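Local coordinates for protein methanogen homoaconitase large subunit (Methanocaldococcus jannaschii, PDB 4KP2) that forms the iron-sulfur subunit of a hydro-lyase that interconverts (R)-homocitrate and homoisocitrate through cis-homoaconitate, at residues I118-L123 / G321-G326; L123-V128 / K356-Q361; G137-C142 / T404-K409. All blocks are in the same frame, centred on the assembly; numbering follows the deposited sequence.

Contact 1 (I118-L123 / G321-G326); sequences ICHQIL and GSCTNG
I118 and H120 meet C323 where the start of helix 119-126 faces the G321-G326 loop, which follows strand 317-320, the middle strand of a parallel five-stranded sheet in this three-layer alpha-beta-alpha aconitase fold. C323 is a predicted ligand of the [4Fe-4S] cluster, so the contact brings the start of a helix packed on the first parallel sheet against the cluster loop of the second. The sulfur of C323 lies near the plane of the H120 ring and at its edge: SG is 4.9 Å from the ring centroid and 79° off the ring normal. Its nearest approach is to the aliphatic base of that side chain, with C323 SG 3.5 Å from H120 CB. This follows from the C323 torsion, which sets SG anti to the backbone N (chi1 177°) and thereby swings it across to the helix. I118 touches differently. Its CD1 methyl comes against the backbone, 3.4 Å from C323 N, while its CG2 branch runs beside C323 CB. The first is a methyl packed on a peptide group; the second is an apolar side-chain contact.

Further out, the H120 ring is held from several sides. C119 SG sits over the centre of one face, 3.7 Å above the plane, H144 meets the ring with steeply inclined planes, and NE2 hydrogen-bonds D138. I118 occupies the N-cap position, its O accepting from I122 N at 2.9 Å. Its side chain also comes within about 4 Å of that of C383, another predicted cluster ligand. The backbones of I118 and G326 both hydrogen-bond A354, a second tie between the segments. The cluster loop is shaped by an ST turn, in which T324 N donates to S322 OG at 3.3 Å with an N-H...O angle of 144°.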
loop_
_atom_site.group_PDB
_atom_site.type_symbol
_atom_site.label_atom_id
_atom_site.label_comp_id
_atom_site.label_asym_id
_atom_site.label_seq_id
_atom_site.Cartn_x
_atom_site.Cartn_y
_atom_site.Cartn_z
ATOM N N ILE A 118 3.077 3.747 -12.390
ATOM C CA ILE A 118 4.270 3.135 -12.960
ATOM C C ILE A 118 4.883 4.048 -14.017
ATOM O O ILE A 118 4.165 4.706 -14.770
ATOM C CB ILE A 118 3.946 1.759 -13.578
ATOM C CG1 ILE A 118 3.221 0.880 -12.558
ATOM C CG2 ILE A 118 5.211 1.067 -14.065
ATOM C CD1 ILE A 118 2.845 -0.479 -13.085
ATOM N N CYS A 119 6.210 4.088 -14.052
ATOM C CA CYS A 119 6.954 4.946 -14.970
ATOM C C CYS A 119 6.557 4.746 -16.430
ATOM O O CYS A 119 6.364 5.713 -17.166
ATOM C CB CYS A 119 8.455 4.708 -14.807
ATOM S SG CYS A 119 8.975 3.004 -15.130
ATOM N N HIS A 120 6.442 3.490 -16.846
ATOM C CA HIS A 120 6.091 3.179 -18.226
ATOM C C HIS A 120 4.636 3.520 -18.526
ATOM O O HIS A 120 4.304 3.933 -19.636
ATOM C CB HIS A 120 6.356 1.705 -18.528
ATOM C CG HIS A 120 7.797 1.315 -18.402
ATOM N ND1 HIS A 120 8.825 2.154 -18.763
ATOM C CD2 HIS A 120 8.374 0.178 -17.947
ATOM C CE1 HIS A 120 9.981 1.550 -18.540
ATOM N NE2 HIS A 120 9.735 0.352 -18.046
ATOM N N GLN A 121 3.771 3.345 -17.532
ATOM C CA GLN A 121 2.355 3.649 -17.696
ATOM C C GLN A 121 2.135 5.153 -17.823
ATOM O O GLN A 121 1.352 5.605 -18.657
ATOM C CB GLN A 121 1.545 3.090 -16.526
ATOM C CG GLN A 121 0.044 3.282 -16.669
ATOM C CD GLN A 121 -0.534 2.529 -17.852
ATOM O OE1 GLN A 121 -0.013 1.490 -18.259
ATOM N NE2 GLN A 121 -1.619 3.053 -18.413
ATOM N N ILE A 122 2.829 5.921 -16.988
ATOM C CA ILE A 122 2.773 7.377 -17.049
ATOM C C ILE A 122 3.303 7.868 -18.391
ATOM O O ILE A 122 2.727 8.761 -19.016
ATOM C CB ILE A 122 3.597 8.018 -15.915
ATOM C CG1 ILE A 122 2.960 7.720 -14.558
ATOM C CG2 ILE A 122 3.721 9.521 -16.117
ATOM C CD1 ILE A 122 3.727 8.293 -13.389
ATOM N N LEU A 123 4.401 7.262 -18.830
ATOM C CA LEU A 123 5.044 7.632 -20.084
ATOM C C LEU A 123 4.116 7.374 -21.268
ATOM O O LEU A 123 4.129 8.112 -22.254
ATOM C CB LEU A 123 6.346 6.848 -20.257
ATOM C CG LEU A 123 7.574 7.622 -20.733
ATOM C CD1 LEU A 123 7.846 8.794 -19.808
ATOM C CD2 LEU A 123 8.783 6.704 -20.799
ATOM N N GLY A 321 -1.513 -6.395 -11.179
ATOM C CA GLY A 321 -1.325 -4.993 -11.496
ATOM C C GLY A 321 0.109 -4.520 -11.646
ATOM O O GLY A 321 0.627 -3.799 -10.794
ATOM N N SER A 322 0.750 -4.920 -12.736
ATOM C CA SER A 322 2.070 -4.401 -13.071
ATOM C C SER A 322 1.972 -3.587 -14.353
ATOM O O SER A 322 0.879 -3.214 -14.773
ATOM C CB SER A 322 3.074 -5.540 -13.240
ATOM O OG SER A 322 2.704 -6.391 -14.309
ATOM N N CYS A 323 3.114 -3.311 -14.975
ATOM C CA CYS A 323 3.126 -2.597 -16.246
ATOM C C CYS A 323 2.492 -3.452 -17.335
ATOM O O CYS A 323 1.930 -2.935 -18.300
ATOM C CB CYS A 323 4.553 -2.219 -16.639
ATOM S SG CYS A 323 4.685 -1.398 -18.244
ATOM N N THR A 324 2.583 -4.767 -17.165
ATOM C CA THR A 324 2.035 -5.708 -18.132
ATOM C C THR A 324 0.513 -5.754 -18.051
ATOM O O THR A 324 -0.175 -5.682 -19.069
ATOM C CB THR A 324 2.581 -7.126 -17.897
ATOM O OG1 THR A 324 1.808 -7.775 -16.881
ATOM C CG2 THR A 324 4.037 -7.069 -17.466
ATOM N N ASN A 325 -0.006 -5.874 -16.832
ATOM C CA ASN A 325 -1.443 -6.002 -16.619
ATOM C C ASN A 325 -1.947 -5.232 -15.404
ATOM O O ASN A 325 -2.441 -5.827 -14.446
ATOM C CB ASN A 325 -1.832 -7.476 -16.493
ATOM C CG ASN A 325 -1.653 -8.239 -17.789
ATOM O OD1 ASN A 325 -0.997 -9.279 -17.823
ATOM N ND2 ASN A 325 -2.237 -7.725 -18.866
ATOM N N GLY A 326 -1.829 -3.909 -15.448
ATOM C CA GLY A 326 -2.280 -3.076 -14.351
ATOM C C GLY A 326 -3.241 -1.992 -14.794
ATOM O O GLY A 326 -3.656 -1.153 -13.995
#

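Contact 2 (L123-V128 / K356-Q361); sequences LAENYV and KKVFLQ
E125 and K357 mark the closest backbone approach, their CA atoms 8.8 Å apart, so the end of helix 119-126 and the start of helix 356-363 meet through side chains. This packs the helix after strand 111-112 of one parallel sheet against the helix after strand 348-351 of the other in the three-layer sandwich. E125 reaches over on a straight chain past CG, and its two carboxylate oxygens touch different residues: OE1 lies 3.8 Å from K357 CB, and OE2 3.6 Å from the CG2 methyl of V358. E125 and K357 run antiparallel alongside one another, whereas V358 stands roughly perpendicular to E125. The charges do not pair directly: E125 OE1 and K357 NZ, 4.3 Å apart, are too distant for a salt bridge. Each has another partner: the carboxylate accepts from S355 OG and Q121 NE2, and K357 NZ forms a salt bridge with E255. A bend at chi3 (-62°) turns K357 NZ back toward the E125 backbone, where a water links NZ and E125 O through two weak hydrogen bonds. Nearby, L123 packs on strands 49-53 and 77-80, V358 rests on L331 of helix 328-338, and F359 and L360 pack on V372 of the second subunit.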
loop_
_atom_site.group_PDB
_atom_site.type_symbol
_atom_site.label_atom_id
_atom_site.label_comp_id
_atom_site.label_asym_id
_atom_site.label_seq_id
_atom_site.Cartn_x
_atom_site.Cartn_y
_atom_site.Cartn_z
ATOM N N LEU A 123 4.401 7.262 -18.830
ATOM C CA LEU A 123 5.044 7.632 -20.084
ATOM C C LEU A 123 4.116 7.374 -21.268
ATOM O O LEU A 123 4.129 8.112 -22.254
ATOM C CB LEU A 123 6.346 6.848 -20.257
ATOM C CG LEU A 123 7.574 7.622 -20.733
ATOM C CD1 LEU A 123 7.846 8.794 -19.808
ATOM C CD2 LEU A 123 8.783 6.704 -20.799
ATOM N N ALA A 124 3.310 6.324 -21.161
ATOM C CA ALA A 124 2.368 5.966 -22.214
ATOM C C ALA A 124 1.117 6.832 -22.157
ATOM O O ALA A 124 0.408 6.983 -23.152
ATOM C CB ALA A 124 1.997 4.496 -22.112
ATOM N N GLU A 125 0.852 7.404 -20.988
ATOM C CA GLU A 125 -0.369 8.173 -20.779
ATOM C C GLU A 125 -0.253 9.641 -21.166
ATOM O O GLU A 125 -1.268 10.323 -21.300
ATOM C CB GLU A 125 -0.827 8.074 -19.322
ATOM C CG GLU A 125 -1.556 6.791 -18.978
ATOM C CD GLU A 125 -2.014 6.760 -17.534
ATOM O OE1 GLU A 125 -1.807 7.765 -16.820
ATOM O OE2 GLU A 125 -2.581 5.730 -17.112
ATOM N N ASN A 126 0.969 10.136 -21.346
ATOM C CA ASN A 126 1.147 11.570 -21.556
ATOM C C ASN A 126 2.456 11.998 -22.221
ATOM O O ASN A 126 2.792 13.182 -22.216
ATOM C CB ASN A 126 0.981 12.309 -20.222
ATOM C CG ASN A 126 0.452 13.720 -20.396
ATOM O OD1 ASN A 126 1.217 14.684 -20.416
ATOM N ND2 ASN A 126 -0.863 13.847 -20.522
ATOM N N TYR A 127 3.196 11.058 -22.802
ATOM C CA TYR A 127 4.492 11.408 -23.381
ATOM C C TYR A 127 4.826 10.734 -24.712
ATOM O O TYR A 127 5.030 11.412 -25.719
ATOM C CB TYR A 127 5.615 11.157 -22.371
ATOM C CG TYR A 127 5.533 12.025 -21.137
ATOM C CD1 TYR A 127 5.890 13.365 -21.185
ATOM C CD2 TYR A 127 5.100 11.505 -19.925
ATOM C CE1 TYR A 127 5.817 14.165 -20.061
ATOM C CE2 TYR A 127 5.025 12.298 -18.795
ATOM C CZ TYR A 127 5.384 13.627 -18.870
ATOM O OH TYR A 127 5.311 14.422 -17.750
ATOM N N VAL A 128 4.890 9.406 -24.709
ATOM C CA VAL A 128 5.382 8.651 -25.863
ATOM C C VAL A 128 4.580 8.853 -27.150
ATOM O O VAL A 128 3.420 8.451 -27.246
ATOM C CB VAL A 128 5.455 7.142 -25.562
ATOM C CG1 VAL A 128 5.928 6.383 -26.790
ATOM C CG2 VAL A 128 6.377 6.881 -24.382
ATOM N N LYS A 356 -2.325 6.514 -11.566
ATOM C CA LYS A 356 -3.224 7.329 -10.761
ATOM C C LYS A 356 -4.534 7.535 -11.509
ATOM O O LYS A 356 -5.615 7.483 -10.922
ATOM C CB LYS A 356 -2.578 8.679 -10.456
ATOM C CG LYS A 356 -3.517 9.702 -9.841
ATOM C CD LYS A 356 -2.819 11.039 -9.658
ATOM C CE LYS A 356 -3.790 12.119 -9.218
ATOM N NZ LYS A 356 -3.113 13.434 -9.043
ATOM N N LYS A 357 -4.422 7.770 -12.813
ATOM C CA LYS A 357 -5.588 7.947 -13.667
ATOM C C LYS A 357 -6.407 6.664 -13.715
ATOM O O LYS A 357 -7.632 6.697 -13.617
ATOM C CB LYS A 357 -5.163 8.352 -15.078
ATOM C CG LYS A 357 -6.325 8.570 -16.029
ATOM C CD LYS A 357 -5.837 8.894 -17.430
ATOM C CE LYS A 357 -5.025 10.177 -17.448
ATOM N NZ LYS A 357 -4.519 10.489 -18.812
ATOM N N VAL A 358 -5.715 5.538 -13.862
ATOM C CA VAL A 358 -6.358 4.229 -13.875
ATOM C C VAL A 358 -7.058 3.963 -12.547
ATOM O O VAL A 358 -8.167 3.429 -12.513
ATOM C CB VAL A 358 -5.336 3.108 -14.154
ATOM C CG1 VAL A 358 -5.992 1.739 -14.047
ATOM C CG2 VAL A 358 -4.706 3.297 -15.525
ATOM N N PHE A 359 -6.402 4.352 -11.458
ATOM C CA PHE A 359 -6.955 4.208 -10.116
ATOM C C PHE A 359 -8.284 4.950 -10.009
ATOM O O PHE A 359 -9.287 4.387 -9.571
ATOM C CB PHE A 359 -5.966 4.765 -9.085
ATOM C CG PHE A 359 -6.215 4.298 -7.675
ATOM C CD1 PHE A 359 -7.276 3.461 -7.372
ATOM C CD2 PHE A 359 -5.379 4.705 -6.646
ATOM C CE1 PHE A 359 -7.500 3.041 -6.074
ATOM C CE2 PHE A 359 -5.595 4.287 -5.348
ATOM C CZ PHE A 359 -6.658 3.453 -5.061
ATOM N N LEU A 360 -8.282 6.213 -10.424
ATOM C CA LEU A 360 -9.452 7.076 -10.297
ATOM C C LEU A 360 -10.660 6.577 -11.084
ATOM O O LEU A 360 -11.769 6.503 -10.551
ATOM C CB LEU A 360 -9.104 8.505 -10.718
ATOM C CG LEU A 360 -8.237 9.283 -9.731
ATOM C CD1 LEU A 360 -7.870 10.646 -10.291
ATOM C CD2 LEU A 360 -8.970 9.424 -8.409
ATOM N N GLN A 361 -10.447 6.236 -12.351
ATOM C CA GLN A 361 -11.544 5.800 -13.208
ATOM C C GLN A 361 -12.030 4.399 -12.850
ATOM O O GLN A 361 -13.097 3.974 -13.291
ATOM C CB GLN A 361 -11.144 5.881 -14.683
ATOM C CG GLN A 361 -9.920 5.064 -15.046
ATOM C CD GLN A 361 -9.397 5.401 -16.428
ATOM O OE1 GLN A 361 -9.904 6.306 -17.091
ATOM N NE2 GLN A 361 -8.377 4.675 -16.869
HETATM O O HOH W 1 -1.301 11.147 -18.194
#

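Contact 3 (G137-C142 / T404-K409); sequences GDSHTC and TNRNFK
Beside the predicted cluster site, the loop after strand 133-136 meets the loop after strand 399-402, with H140 set against N405 and R406. The N405 side chain comes within about 5 Å of that of C323, and the R406 side chain within about 5 Å of that of C386, both predicted cluster ligands. The N-R-N-F sequence here is consistent with the segment that carries a substrate-binding arginine in aconitases.

The amide of N405 lies over one face of the H140 ring and nearly parallel to it, the two planes only 6° apart, with N405 ND2 3.1 Å from H140 CD2. R406 meets the same ring at a steep angle. Its guanidinium plane is inclined 72° to the imidazole, and H140 CE1 stands over one guanidinium face, offset toward its rim and 3.4 Å from R406 NE. Bends at chi2 and chi3 curl the arginine back so that its flat end is presented to CE1. With an alanine here in place of R406, CE1 of H140 would probably lose its guanidinium cover and a gap would open beside the ring.

The H140 backbone is fixed by an Asx turn: D138 OD1 accepts from H140 N at 2.8 Å, met on the anti side of the carboxylate and 31° out of its plane. Nearby, T141 OG1 donates to D138 O at 2.7 Å.

The near-parallel planes mean that N405 offers its amide face to the ring, and although N405 ND2 and H140 NE2 are 3.2 Å apart, the angle is poor for hydrogen bonding. The two residues thus meet by face-on van der Waals contact, while N405 ND2 bonds N230 and H140 NE2 bonds E234.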
loop_
_atom_site.group_PDB
_atom_site.type_symbol
_atom_site.label_atom_id
_atom_site.label_comp_id
_atom_site.label_asym_id
_atom_site.label_seq_id
_atom_site.Cartn_x
_atom_site.Cartn_y
_atom_site.Cartn_z
ATOM N N GLY A 137 15.774 4.259 -18.050
ATOM C CA GLY A 137 16.568 3.562 -17.056
ATOM C C GLY A 137 15.784 2.411 -16.458
ATOM O O GLY A 137 15.613 2.322 -15.241
ATOM N N ASP A 138 15.300 1.530 -17.326
ATOM C CA ASP A 138 14.490 0.399 -16.905
ATOM C C ASP A 138 14.573 -0.691 -17.966
ATOM O O ASP A 138 14.592 -0.401 -19.163
ATOM C CB ASP A 138 13.037 0.831 -16.705
ATOM C CG ASP A 138 12.189 -0.248 -16.064
ATOM O OD1 ASP A 138 11.618 -1.074 -16.806
ATOM O OD2 ASP A 138 12.089 -0.264 -14.818
ATOM N N SER A 139 14.617 -1.944 -17.527
ATOM C CA SER A 139 14.777 -3.070 -18.442
ATOM C C SER A 139 13.516 -3.361 -19.255
ATOM O O SER A 139 13.508 -4.266 -20.090
ATOM C CB SER A 139 15.217 -4.323 -17.678
ATOM O OG SER A 139 14.282 -4.656 -16.666
ATOM N N HIS A 140 12.459 -2.593 -19.014
ATOM C CA HIS A 140 11.206 -2.773 -19.739
ATOM C C HIS A 140 10.744 -1.490 -20.421
ATOM O O HIS A 140 9.547 -1.207 -20.488
ATOM C CB HIS A 140 10.112 -3.300 -18.809
ATOM C CG HIS A 140 10.382 -4.673 -18.281
ATOM N ND1 HIS A 140 11.152 -4.903 -17.160
ATOM C CD2 HIS A 140 9.990 -5.891 -18.722
ATOM C CE1 HIS A 140 11.218 -6.201 -16.933
ATOM N NE2 HIS A 140 10.522 -6.825 -17.867
ATOM N N THR A 141 11.699 -0.721 -20.931
ATOM C CA THR A 141 11.391 0.482 -21.693
ATOM C C THR A 141 10.870 0.083 -23.072
ATOM O O THR A 141 10.256 0.884 -23.777
ATOM C CB THR A 141 12.634 1.386 -21.830
ATOM O OG1 THR A 141 13.256 1.537 -20.548
ATOM C CG2 THR A 141 12.256 2.760 -22.367
ATOM N N CYS A 142 11.097 -1.176 -23.436
ATOM C CA CYS A 142 10.648 -1.720 -24.714
ATOM C C CYS A 142 9.125 -1.711 -24.858
ATOM O O CYS A 142 8.598 -1.914 -25.952
ATOM C CB CYS A 142 11.177 -3.144 -24.895
ATOM S SG CYS A 142 10.771 -4.268 -23.535
ATOM N N THR A 404 2.852 -10.105 -13.467
ATOM C CA THR A 404 4.102 -9.455 -13.844
ATOM C C THR A 404 4.775 -10.161 -15.017
ATOM O O THR A 404 4.177 -11.017 -15.669
ATOM C CB THR A 404 5.092 -9.396 -12.665
ATOM O OG1 THR A 404 5.191 -10.689 -12.055
ATOM C CG2 THR A 404 4.630 -8.386 -11.628
ATOM N N ASN A 405 6.029 -9.802 -15.269
ATOM C CA ASN A 405 6.767 -10.352 -16.400
ATOM C C ASN A 405 8.003 -11.151 -15.995
ATOM O O ASN A 405 8.591 -11.851 -16.821
ATOM C CB ASN A 405 7.151 -9.237 -17.375
ATOM C CG ASN A 405 7.655 -7.995 -16.670
ATOM O OD1 ASN A 405 8.238 -8.073 -15.589
ATOM N ND2 ASN A 405 7.426 -6.838 -17.278
ATOM N N ARG A 406 8.394 -11.045 -14.728
ATOM C CA ARG A 406 9.539 -11.797 -14.225
ATOM C C ARG A 406 9.109 -13.071 -13.504
ATOM O O ARG A 406 8.043 -13.122 -12.890
ATOM C CB ARG A 406 10.407 -10.935 -13.309
ATOM C CG ARG A 406 11.617 -10.328 -14.002
ATOM C CD ARG A 406 11.240 -9.113 -14.829
ATOM N NE ARG A 406 10.989 -7.947 -13.987
ATOM C CZ ARG A 406 11.933 -7.104 -13.584
ATOM N NH1 ARG A 406 13.195 -7.298 -13.946
ATOM N NH2 ARG A 406 11.618 -6.068 -12.818
ATOM N N ASN A 407 9.952 -14.094 -13.577
ATOM C CA ASN A 407 9.607 -15.413 -13.067
ATOM C C ASN A 407 10.799 -16.078 -12.384
ATOM O O ASN A 407 10.723 -17.226 -11.944
ATOM C CB ASN A 407 9.103 -16.286 -14.218
ATOM C CG ASN A 407 8.421 -17.547 -13.741
ATOM O OD1 ASN A 407 8.008 -17.641 -12.587
ATOM N ND2 ASN A 407 8.298 -18.527 -14.627
ATOM N N PHE A 408 11.896 -15.337 -12.285
ATOM C CA PHE A 408 13.170 -15.882 -11.824
ATOM C C PHE A 408 13.159 -16.355 -10.370
ATOM O O PHE A 408 12.352 -15.902 -9.557
ATOM C CB PHE A 408 14.283 -14.862 -12.057
ATOM C CG PHE A 408 14.364 -14.380 -13.476
ATOM C CD1 PHE A 408 14.195 -15.263 -14.531
ATOM C CD2 PHE A 408 14.589 -13.044 -13.758
ATOM C CE1 PHE A 408 14.263 -14.823 -15.838
ATOM C CE2 PHE A 408 14.656 -12.597 -15.062
ATOM C CZ PHE A 408 14.493 -13.487 -16.105
ATOM N N LYS A 409 14.070 -17.273 -10.060
ATOM C CA LYS A 409 14.137 -17.898 -8.744
ATOM C C LYS A 409 14.515 -16.907 -7.647
ATOM O O LYS A 409 15.582 -16.296 -7.690
ATOM C CB LYS A 409 15.134 -19.058 -8.768
ATOM C CG LYS A 409 15.178 -19.871 -7.486
ATOM C CD LYS A 409 16.185 -21.007 -7.590
ATOM C CE LYS A 409 15.862 -21.928 -8.758
ATOM N NZ LYS A 409 16.862 -23.023 -8.902
#

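Overall arrangement
From the N terminus the chain passes through 118-123, 123-128 and 137-142, then through 321-326, 356-361 and 404-409. Contact 1 closes a loop with 197 residues between its segments, contact 2 one of 227, and contact 3 one of 261. Every pair crosses and none nests, because all three first segments precede all three second ones in matching order. Contacts 1 and 2 share L123 and helix 119-126, with centres 9 Å apart. Contacts 1 and 3 touch through H120 and D138. Contacts 2 and 3 stay separate, 20 Å between centres. All three join elements of the sheet containing 49-53, 77-80 and 133-136 to those of the sheet containing 317-320, 348-351 and 399-402.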